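Side-chain contacts in hyaluronidase (Thermobaculum terrenum, PDB 5DIY), which probably removes N-acetylglucosamine from O-GlcNAc-modified proteins as a glycoside hydrolase of family 84, captured here in a mutant form carrying a bound sugar: residues 208-211 / 217-220; 252-257 / 274-279; 353-358 / 385-390; 304-309 / 377-382. All blocks are in the same frame, centred on the assembly; numbering follows the deposited sequence.

Interaction 1 (208-211 / 217-220); sequences QEVQ and PATL
The beta-alpha-beta unit of strand 189-192, helix 204-214 and strand 218-222 brings Val210 on the helix against Ala218 at the start of the returning strand. Their meeting is a simple one of methyl against methyl, with Val210 CG1 3.8 Å from Ala218 CB. CG1 is the valine branch anti to the backbone N (chi1 175°), and it reaches the strand because the CB of each residue is directed toward the other segment. Five residues separate the segments, and the backbone comes back close: the CA atoms of Gln211 and Pro217 lie 4.9 Å apart.

Such units, repeated round a closed ring of eight parallel strands, make the TIM barrel of this family, in which helices pack against the outside of the sheet. Here Met207, one turn earlier on the same helix, also touches Ala218 and continues along the strand to Leu220, while Trp192 of the preceding strand meets Val210.

Nearer the surface, the extended side chain of Gln211 passes Pro217 at a slant, its amide nitrogen NE2 4.0 Å from the ring carbon CG of Pro217. This is van der Waals contact without a hydrogen bond, and Gln211 rests in addition on His250.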
# COMPACT_ATOMS: atom_id res chain seq x y z
N GLN C 208 -23.18 -1.86 0.21
CA GLN C 208 -24.60 -2.23 0.38
C GLN C 208 -24.79 -3.74 0.32
O GLN C 208 -25.47 -4.32 1.18
CB GLN C 208 -25.49 -1.60 -0.70
CG GLN C 208 -26.02 -0.21 -0.39
CD GLN C 208 -26.90 0.35 -1.50
OE1 GLN C 208 -27.02 -0.23 -2.58
NE2 GLN C 208 -27.53 1.49 -1.23
N GLU C 209 -24.21 -4.37 -0.69
CA GLU C 209 -24.29 -5.82 -0.85
C GLU C 209 -23.65 -6.53 0.33
O GLU C 209 -24.25 -7.44 0.89
CB GLU C 209 -23.62 -6.28 -2.14
CG GLU C 209 -24.34 -5.86 -3.40
CD GLU C 209 -23.58 -6.27 -4.65
OE1 GLU C 209 -22.61 -5.56 -5.01
OE2 GLU C 209 -23.94 -7.29 -5.26
N VAL C 210 -22.45 -6.10 0.71
CA VAL C 210 -21.75 -6.67 1.86
C VAL C 210 -22.62 -6.56 3.12
O VAL C 210 -22.76 -7.53 3.87
CB VAL C 210 -20.38 -5.99 2.13
CG1 VAL C 210 -19.74 -6.53 3.41
CG2 VAL C 210 -19.42 -6.21 0.96
N GLN C 211 -23.20 -5.38 3.33
CA GLN C 211 -24.08 -5.12 4.48
C GLN C 211 -25.26 -6.09 4.55
O GLN C 211 -25.60 -6.54 5.64
CB GLN C 211 -24.57 -3.66 4.45
CG GLN C 211 -25.73 -3.35 5.39
CD GLN C 211 -26.03 -1.86 5.52
OE1 GLN C 211 -25.61 -1.05 4.68
NE2 GLN C 211 -26.75 -1.49 6.56
N PRO C 217 -23.70 -3.22 9.07
CA PRO C 217 -22.68 -2.44 8.36
C PRO C 217 -21.29 -3.04 8.60
O PRO C 217 -20.95 -3.37 9.73
CB PRO C 217 -22.78 -1.05 9.00
CG PRO C 217 -24.14 -0.99 9.58
CD PRO C 217 -24.44 -2.39 10.04
N ALA C 218 -20.51 -3.20 7.53
CA ALA C 218 -19.14 -3.72 7.64
C ALA C 218 -18.20 -2.63 8.12
O ALA C 218 -18.52 -1.45 8.05
CB ALA C 218 -18.67 -4.25 6.30
N THR C 219 -17.05 -3.04 8.64
CA THR C 219 -15.94 -2.14 8.93
C THR C 219 -14.92 -2.38 7.82
O THR C 219 -14.64 -3.52 7.49
CB THR C 219 -15.30 -2.44 10.30
OG1 THR C 219 -16.32 -2.49 11.30
CG2 THR C 219 -14.27 -1.37 10.67
N LEU C 220 -14.40 -1.31 7.23
CA LEU C 220 -13.45 -1.46 6.14
C LEU C 220 -12.03 -1.60 6.66
O LEU C 220 -11.55 -0.75 7.42
CB LEU C 220 -13.52 -0.29 5.15
CG LEU C 220 -14.61 -0.36 4.08
CD1 LEU C 220 -14.75 1.02 3.44
CD2 LEU C 220 -14.32 -1.43 3.03

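Interaction 2 (252-257 / 274-279); sequences VGIYAN and QYLNSP
Ile254 sends its delta methyl from the strand into the angle between Leu276 and Tyr275, neighbours on the last turn of a helix. Its reach comes from two torsions. CG1 stands beside the backbone N, anti to the carbonyl carbon (chi1 -48°), and from there the chain runs fully extended, chi2 -177°, so that CD1 is carried as far from CA as the side chain allows. Leu276 answers with one branch: CD1 continues the line of its chain, anti to CA, whereas CD2 turns off that line and does the touching. Leu276 CD2 lies 3.9 Å from Ile254 CD1, and the same methyl is 4.2 Å from Ile254 CB, so it rests along the isoleucine chain and not merely on its end.

The strand concerned, 251-256, is the eighth and last of the TIM barrel, and helix 262-277 is the one that follows it and packs on its outer face. Ile254 also bonds through its backbone to Tyr6 and Gly8 of the first strand, which closes the ring.

Tyr275 is met differently. Ile254 CD1 comes to the ring's edge, close to its plane, 4.2 Å from Tyr275 CE2. The ring has further partners: its OH is hydrogen-bonded to Asp244 O, and the ring of Tyr240 meets it at an inclination of about 55°. Along the strand, the CB of Tyr255 points away from the helix, and Asn257, just beyond the strand's end, touches the bound N-acetylglucosamine while its OD1 accepts a hydrogen bond from Gly12 N.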
# COMPACT_ATOMS: atom_id res chain seq x y z
N VAL C 252 -19.53 1.28 9.13
CA VAL C 252 -19.39 1.77 10.51
C VAL C 252 -18.04 2.48 10.75
O VAL C 252 -17.95 3.37 11.60
CB VAL C 252 -19.60 0.62 11.55
CG1 VAL C 252 -18.45 -0.38 11.53
CG2 VAL C 252 -19.80 1.17 12.95
N GLY C 253 -17.01 2.09 10.00
CA GLY C 253 -15.72 2.76 10.08
C GLY C 253 -14.71 2.19 9.10
O GLY C 253 -14.99 1.20 8.42
N ILE C 254 -13.55 2.84 9.02
CA ILE C 254 -12.48 2.42 8.12
C ILE C 254 -11.17 2.44 8.87
O ILE C 254 -10.82 3.45 9.48
CB ILE C 254 -12.36 3.33 6.86
CG1 ILE C 254 -13.74 3.55 6.21
CG2 ILE C 254 -11.36 2.72 5.87
CD1 ILE C 254 -13.74 4.36 4.93
N TYR C 255 -10.45 1.32 8.82
CA TYR C 255 -9.06 1.25 9.27
C TYR C 255 -8.13 1.13 8.05
O TYR C 255 -8.30 0.22 7.23
CB TYR C 255 -8.85 0.05 10.19
CG TYR C 255 -9.50 0.16 11.54
CD1 TYR C 255 -10.87 -0.08 11.69
CD2 TYR C 255 -8.76 0.48 12.68
CE1 TYR C 255 -11.48 0.01 12.94
CE2 TYR C 255 -9.36 0.57 13.93
CZ TYR C 255 -10.72 0.33 14.06
OH TYR C 255 -11.31 0.41 15.29
N ALA C 256 -7.16 2.03 7.95
CA ALA C 256 -6.17 1.99 6.87
C ALA C 256 -4.98 1.14 7.29
O ALA C 256 -4.40 1.38 8.35
CB ALA C 256 -5.70 3.40 6.53
N ASN C 257 -4.63 0.14 6.48
CA ASN C 257 -3.39 -0.60 6.67
C ASN C 257 -2.23 0.16 5.99
O ASN C 257 -2.19 0.25 4.76
CB ASN C 257 -3.50 -2.03 6.11
CG ASN C 257 -2.42 -2.97 6.64
OD1 ASN C 257 -1.68 -2.63 7.56
ND2 ASN C 257 -2.34 -4.15 6.07
N GLN C 274 -8.52 13.44 6.17
CA GLN C 274 -9.36 14.51 5.62
C GLN C 274 -10.61 13.96 4.93
O GLN C 274 -11.69 14.53 5.09
CB GLN C 274 -8.58 15.42 4.68
CG GLN C 274 -7.55 16.29 5.39
CD GLN C 274 -7.27 17.60 4.68
OE1 GLN C 274 -7.35 18.68 5.27
NE2 GLN C 274 -6.95 17.51 3.40
N TYR C 275 -10.47 12.86 4.18
CA TYR C 275 -11.63 12.20 3.57
C TYR C 275 -12.62 11.77 4.65
O TYR C 275 -13.81 12.03 4.51
CB TYR C 275 -11.22 10.97 2.73
CG TYR C 275 -12.39 10.05 2.40
CD1 TYR C 275 -13.25 10.33 1.34
CD2 TYR C 275 -12.66 8.93 3.20
CE1 TYR C 275 -14.34 9.51 1.06
CE2 TYR C 275 -13.74 8.10 2.92
CZ TYR C 275 -14.58 8.39 1.85
OH TYR C 275 -15.63 7.56 1.58
N LEU C 276 -12.14 11.11 5.70
CA LEU C 276 -13.02 10.66 6.78
C LEU C 276 -13.73 11.83 7.46
O LEU C 276 -14.91 11.72 7.81
CB LEU C 276 -12.25 9.86 7.83
CG LEU C 276 -11.58 8.55 7.41
CD1 LEU C 276 -10.68 8.06 8.53
CD2 LEU C 276 -12.59 7.48 6.99
N ASN C 277 -13.02 12.95 7.63
CA ASN C 277 -13.59 14.14 8.28
C ASN C 277 -14.75 14.78 7.51
O ASN C 277 -15.72 15.23 8.12
CB ASN C 277 -12.51 15.19 8.51
CG ASN C 277 -13.02 16.38 9.29
OD1 ASN C 277 -13.41 16.25 10.45
ND2 ASN C 277 -13.02 17.55 8.66
N SER C 278 -14.65 14.83 6.18
CA SER C 278 -15.68 15.44 5.34
C SER C 278 -15.67 14.84 3.93
O SER C 278 -15.18 15.46 2.99
CB SER C 278 -15.50 16.95 5.30
OG SER C 278 -16.56 17.57 4.58
N PRO C 279 -16.22 13.62 3.78
CA PRO C 279 -16.09 12.91 2.50
C PRO C 279 -16.78 13.56 1.28
O PRO C 279 -16.30 13.38 0.16
CB PRO C 279 -16.69 11.53 2.80
CG PRO C 279 -17.54 11.71 3.99
CD PRO C 279 -16.95 12.83 4.78

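Interaction 3 (353-358 / 385-390); sequences SMQTTY and YLDQAM
Met354 and Leu386 both place CG beside the backbone N, anti to the carbonyl carbon, which directs their chains into the space between two helices. Met354 (chi1 -67°) then extends to its sulfur and bends at chi3, 77°, so that SD, rather than the terminal methyl, makes the closest approach. Leu386 offers CD1, the branch that prolongs its chain anti to CA, and Met354 SD stands 3.9 Å from Leu386 CD1. The two side chains cross at about a right angle, an apolar contact made on a small area.

One residue further along each helix the pairing is polar but loose. The extended chain of Gln355 brings its amide near Asp387, and NE2 of Gln355 stops 3.8 Å from OD2 of Asp387, too far for a hydrogen bond; the amide and carboxylate planes stand 83° apart. At most a weak electrostatic attraction is likely here, at the partly exposed margin of the contact.

Within helix 340-362, Ser353 O is gripped twice. Thr357 OG1 donates to Ser353 O at 2.7 Å, while Thr357 N gives the regular helical bond to Ser353 O at 3.0 Å, the two donors arriving from opposite faces of the carbonyl plane. The threonine hydroxyl is thus satisfied by its own helix, on a side where Lys306 and Phe307 pack.

Beyond Leu386, Val441 and Phe444 of helix 440-451 extend the apolar layer. Helices 340-362 and 373-398 pack side by side, Met354 CA and Leu386 CA 10.1 Å apart, the arrangement of neighbouring helices in an alpha-helical bundle.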
# COMPACT_ATOMS: atom_id res chain seq x y z
N SER C 353 13.76 19.54 -15.11
CA SER C 353 12.69 19.46 -14.10
C SER C 353 12.94 18.34 -13.08
O SER C 353 12.80 18.56 -11.87
CB SER C 353 11.34 19.28 -14.80
OG SER C 353 10.26 19.30 -13.88
N MET C 354 13.37 17.18 -13.58
CA MET C 354 13.68 16.02 -12.74
C MET C 354 14.95 16.21 -11.90
O MET C 354 14.98 15.80 -10.74
CB MET C 354 13.79 14.74 -13.60
CG MET C 354 12.48 14.30 -14.24
SD MET C 354 12.58 12.88 -15.35
CE MET C 354 12.72 11.52 -14.19
N GLN C 355 15.98 16.82 -12.48
CA GLN C 355 17.22 17.17 -11.76
C GLN C 355 16.97 18.16 -10.63
O GLN C 355 17.45 17.96 -9.51
CB GLN C 355 18.28 17.74 -12.71
CG GLN C 355 18.86 16.70 -13.65
CD GLN C 355 19.73 17.28 -14.75
OE1 GLN C 355 19.67 18.47 -15.06
NE2 GLN C 355 20.54 16.43 -15.36
N THR C 356 16.22 19.22 -10.93
CA THR C 356 15.80 20.23 -9.95
C THR C 356 15.01 19.59 -8.81
O THR C 356 15.23 19.91 -7.64
CB THR C 356 14.92 21.30 -10.64
OG1 THR C 356 15.69 21.99 -11.61
CG2 THR C 356 14.35 22.31 -9.64
N THR C 357 14.07 18.72 -9.17
CA THR C 357 13.25 17.99 -8.22
C THR C 357 14.09 17.12 -7.29
O THR C 357 13.92 17.19 -6.08
CB THR C 357 12.22 17.11 -8.95
OG1 THR C 357 11.32 17.96 -9.67
CG2 THR C 357 11.42 16.24 -7.98
N TYR C 358 14.98 16.32 -7.86
CA TYR C 358 15.85 15.48 -7.05
C TYR C 358 16.70 16.33 -6.12
O TYR C 358 16.74 16.07 -4.92
CB TYR C 358 16.77 14.60 -7.91
CG TYR C 358 17.84 13.94 -7.08
CD1 TYR C 358 17.57 12.76 -6.38
CD2 TYR C 358 19.12 14.51 -6.95
CE1 TYR C 358 18.54 12.16 -5.60
CE2 TYR C 358 20.09 13.91 -6.16
CZ TYR C 358 19.80 12.74 -5.49
OH TYR C 358 20.75 12.13 -4.72
N TYR C 385 20.14 8.60 -17.11
CA TYR C 385 20.05 7.80 -18.34
C TYR C 385 19.30 8.57 -19.44
O TYR C 385 19.70 8.51 -20.61
CB TYR C 385 19.41 6.44 -18.08
CG TYR C 385 19.99 5.64 -16.93
CD1 TYR C 385 21.26 5.91 -16.38
CD2 TYR C 385 19.27 4.57 -16.38
CE1 TYR C 385 21.77 5.17 -15.33
CE2 TYR C 385 19.78 3.82 -15.34
CZ TYR C 385 21.02 4.12 -14.81
OH TYR C 385 21.52 3.37 -13.77
N LEU C 386 18.24 9.28 -19.07
CA LEU C 386 17.53 10.15 -20.02
C LEU C 386 18.44 11.22 -20.62
O LEU C 386 18.33 11.54 -21.79
CB LEU C 386 16.33 10.83 -19.36
CG LEU C 386 15.10 9.96 -19.15
CD1 LEU C 386 14.09 10.71 -18.28
CD2 LEU C 386 14.47 9.57 -20.49
N ASP C 387 19.33 11.76 -19.79
CA ASP C 387 20.34 12.72 -20.21
C ASP C 387 21.23 12.16 -21.33
O ASP C 387 21.52 12.84 -22.31
CB ASP C 387 21.19 13.15 -19.01
CG ASP C 387 21.76 14.55 -19.14
OD1 ASP C 387 21.44 15.28 -20.11
OD2 ASP C 387 22.55 14.94 -18.25
N GLN C 388 21.64 10.90 -21.19
CA GLN C 388 22.38 10.21 -22.24
C GLN C 388 21.54 9.90 -23.49
O GLN C 388 22.07 9.91 -24.60
CB GLN C 388 23.04 8.94 -21.69
CG GLN C 388 24.10 9.23 -20.62
CD GLN C 388 25.27 10.03 -21.16
OE1 GLN C 388 25.73 9.78 -22.27
NE2 GLN C 388 25.74 11.00 -20.39
N ALA C 389 20.24 9.65 -23.32
CA ALA C 389 19.33 9.53 -24.47
C ALA C 389 19.24 10.84 -25.26
O ALA C 389 19.19 10.82 -26.49
CB ALA C 389 17.94 9.09 -24.03
N MET C 390 19.20 11.96 -24.54
CA MET C 390 19.24 13.30 -25.12
C MET C 390 20.46 13.49 -26.03
O MET C 390 20.34 13.97 -27.16
CB MET C 390 19.25 14.35 -24.00
CG MET C 390 19.36 15.81 -24.43
SD MET C 390 17.81 16.37 -25.13
CE MET C 390 18.33 17.93 -25.84

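Interaction 4 (304-309 / 377-382); sequences MEKFYQ and EEYKLW
Phe307 and Tyr379 meet as an aromatic pair, T-shaped (edge-to-face), in which Phe307 turns its edge onto one face of Tyr379, the ring centroids 5.1 Å apart and the planes at 80°. Phe307 CD1 sits over the middle of the tyrosine ring, 3.8 Å above its plane, and the neighbouring Phe307 CE1 reaches back to Tyr379 CG, also at 3.8 Å. Each side chain leaves its helix with CG anti to the backbone N (chi1 178° for Phe307), which carries both rings into the space between the helices, where they slide past each other in opposite directions.

Water provides the polar link. Tyr379 OH and Lys306 O are too far apart to bond directly, but one water donates to Lys306 O at 2.7 Å and is hydrogen-bonded to Tyr379 OH at 2.7 Å, lying in the plane of the tyrosine ring. Lys306 CG, 4.1 Å from Tyr379 OH, crosses close by.

The charged end of Lys306 is used elsewhere: its NZ donates to Gln309 OE1 at 2.9 Å and forms a salt bridge with Glu350 of helix 340-362. With an alanine at Tyr379, the edge of Phe307 would probably lose the face it rests on, and the bridging water would be left without its hydroxyl partner.

By donating to Lys306 O, the water ties a backbone carbonyl of one helix to the hydroxyl of Tyr379 on the other. Tyr379 thus meets helix 301-308 in two ways, apolar through its ring face and polar, by way of water, through its hydroxyl.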
# COMPACT_ATOMS: atom_id res chain seq x y z
N MET C 304 7.72 17.92 -4.81
CA MET C 304 6.96 16.72 -4.45
C MET C 304 5.94 16.38 -5.53
O MET C 304 5.83 15.23 -5.92
CB MET C 304 6.29 16.87 -3.07
CG MET C 304 7.25 16.67 -1.90
SD MET C 304 8.08 15.07 -1.86
CE MET C 304 6.68 13.97 -1.64
N GLU C 305 5.20 17.39 -6.00
CA GLU C 305 4.29 17.22 -7.14
C GLU C 305 4.98 16.48 -8.29
O GLU C 305 4.47 15.48 -8.79
CB GLU C 305 3.76 18.58 -7.63
CG GLU C 305 2.71 19.22 -6.73
CD GLU C 305 1.29 18.72 -6.98
OE1 GLU C 305 1.09 17.68 -7.65
OE2 GLU C 305 0.34 19.37 -6.50
N LYS C 306 6.16 16.96 -8.67
CA LYS C 306 6.91 16.38 -9.78
C LYS C 306 7.38 14.95 -9.51
O LYS C 306 7.27 14.09 -10.37
CB LYS C 306 8.13 17.24 -10.14
CG LYS C 306 8.75 16.89 -11.48
CD LYS C 306 7.86 17.40 -12.61
CE LYS C 306 8.12 16.68 -13.90
NZ LYS C 306 7.04 16.99 -14.88
N PHE C 307 7.93 14.73 -8.32
CA PHE C 307 8.43 13.43 -7.92
C PHE C 307 7.28 12.41 -7.83
O PHE C 307 7.47 11.24 -8.18
CB PHE C 307 9.18 13.54 -6.59
CG PHE C 307 9.70 12.24 -6.06
CD1 PHE C 307 10.74 11.58 -6.71
CD2 PHE C 307 9.18 11.68 -4.89
CE1 PHE C 307 11.23 10.38 -6.23
CE2 PHE C 307 9.67 10.48 -4.40
CZ PHE C 307 10.69 9.83 -5.07
N TYR C 308 6.10 12.87 -7.39
CA TYR C 308 4.93 12.00 -7.28
C TYR C 308 4.46 11.47 -8.64
O TYR C 308 3.93 10.36 -8.70
CB TYR C 308 3.76 12.66 -6.51
CG TYR C 308 2.52 11.78 -6.54
CD1 TYR C 308 2.56 10.47 -6.05
CD2 TYR C 308 1.33 12.22 -7.14
CE1 TYR C 308 1.46 9.63 -6.12
CE2 TYR C 308 0.22 11.38 -7.21
CZ TYR C 308 0.29 10.09 -6.70
OH TYR C 308 -0.79 9.25 -6.77
N GLN C 309 4.68 12.21 -9.72
CA GLN C 309 4.34 11.73 -11.07
C GLN C 309 5.02 10.40 -11.46
O GLN C 309 4.47 9.65 -12.25
CB GLN C 309 4.65 12.78 -12.12
CG GLN C 309 3.76 14.01 -12.07
CD GLN C 309 4.17 15.06 -13.09
OE1 GLN C 309 5.29 15.05 -13.61
NE2 GLN C 309 3.25 15.97 -13.39
N GLU C 377 17.13 7.79 -5.06
CA GLU C 377 18.37 7.34 -5.70
C GLU C 377 18.13 6.79 -7.10
O GLU C 377 18.81 7.19 -8.05
CB GLU C 377 19.06 6.27 -4.84
CG GLU C 377 19.75 6.83 -3.60
CD GLU C 377 20.30 5.75 -2.67
OE1 GLU C 377 20.14 4.54 -2.96
OE2 GLU C 377 20.90 6.11 -1.63
N GLU C 378 17.16 5.88 -7.22
CA GLU C 378 16.82 5.32 -8.53
C GLU C 378 16.14 6.33 -9.47
O GLU C 378 16.32 6.25 -10.67
CB GLU C 378 16.01 4.02 -8.37
CG GLU C 378 16.93 2.83 -8.17
CD GLU C 378 16.27 1.58 -7.62
OE1 GLU C 378 15.04 1.40 -7.76
OE2 GLU C 378 17.00 0.74 -7.06
N TYR C 379 15.41 7.30 -8.91
CA TYR C 379 14.88 8.43 -9.68
C TYR C 379 16.01 9.23 -10.37
O TYR C 379 15.94 9.50 -11.57
CB TYR C 379 14.07 9.35 -8.77
CG TYR C 379 13.34 10.49 -9.44
CD1 TYR C 379 12.14 10.27 -10.12
CD2 TYR C 379 13.79 11.81 -9.34
CE1 TYR C 379 11.44 11.31 -10.69
CE2 TYR C 379 13.10 12.86 -9.91
CZ TYR C 379 11.92 12.61 -10.59
OH TYR C 379 11.22 13.64 -11.17
N LYS C 380 17.05 9.58 -9.61
CA LYS C 380 18.22 10.25 -10.18
C LYS C 380 18.89 9.41 -11.26
O LYS C 380 19.24 9.93 -12.32
CB LYS C 380 19.26 10.66 -9.11
CG LYS C 380 20.59 11.10 -9.71
CD LYS C 380 21.34 12.12 -8.88
CE LYS C 380 22.56 12.63 -9.64
NZ LYS C 380 23.52 11.53 -9.97
N LEU C 381 19.08 8.12 -11.00
CA LEU C 381 19.65 7.22 -12.00
C LEU C 381 18.87 7.25 -13.33
O LEU C 381 19.46 7.43 -14.39
CB LEU C 381 19.76 5.78 -11.46
CG LEU C 381 21.09 5.31 -10.83
CD1 LEU C 381 21.94 6.42 -10.22
CD2 LEU C 381 20.85 4.20 -9.82
N TRP C 382 17.54 7.11 -13.27
CA TRP C 382 16.72 7.17 -14.49
C TRP C 382 16.90 8.50 -15.21
O TRP C 382 16.93 8.55 -16.44
CB TRP C 382 15.23 6.93 -14.20
CG TRP C 382 14.82 5.50 -13.92
CD1 TRP C 382 14.20 5.03 -12.80
CD2 TRP C 382 14.98 4.37 -14.79
NE1 TRP C 382 13.97 3.68 -12.91
CE2 TRP C 382 14.44 3.25 -14.12
CE3 TRP C 382 15.53 4.19 -16.07
CZ2 TRP C 382 14.43 1.97 -14.69
CZ3 TRP C 382 15.53 2.92 -16.63
CH2 TRP C 382 14.98 1.82 -15.93
O HOH W 1 8.85 12.74 -12.17

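Overall arrangement
The four contacts fall into two pairs. Interactions 1 and 2, with centres 14 Å apart, share the barrel wall: strands 218-222 and 251-256 are neighbours, and Leu220 O lies 2.7 Å from Tyr255 N. The touching side chains Ala218 and Ile254 are each about 12 Å from the sugar, but segment 252-257 reaches it through Asn257, a ligand-binding residue like Asn223 and Asp228; Asn120, engineered, stands at the predicted proton donor position. Interactions 3 and 4, centres 10 Å apart, both use helix 373-398, and Met354 CG meets Tyr379 OH at 3.4 Å. They lie away from the annotated sites; the nearest atoms of interactions 2 and 4 are about 12 Å apart, and interactions 1 and 3 occupy opposite sides of the chain's centre.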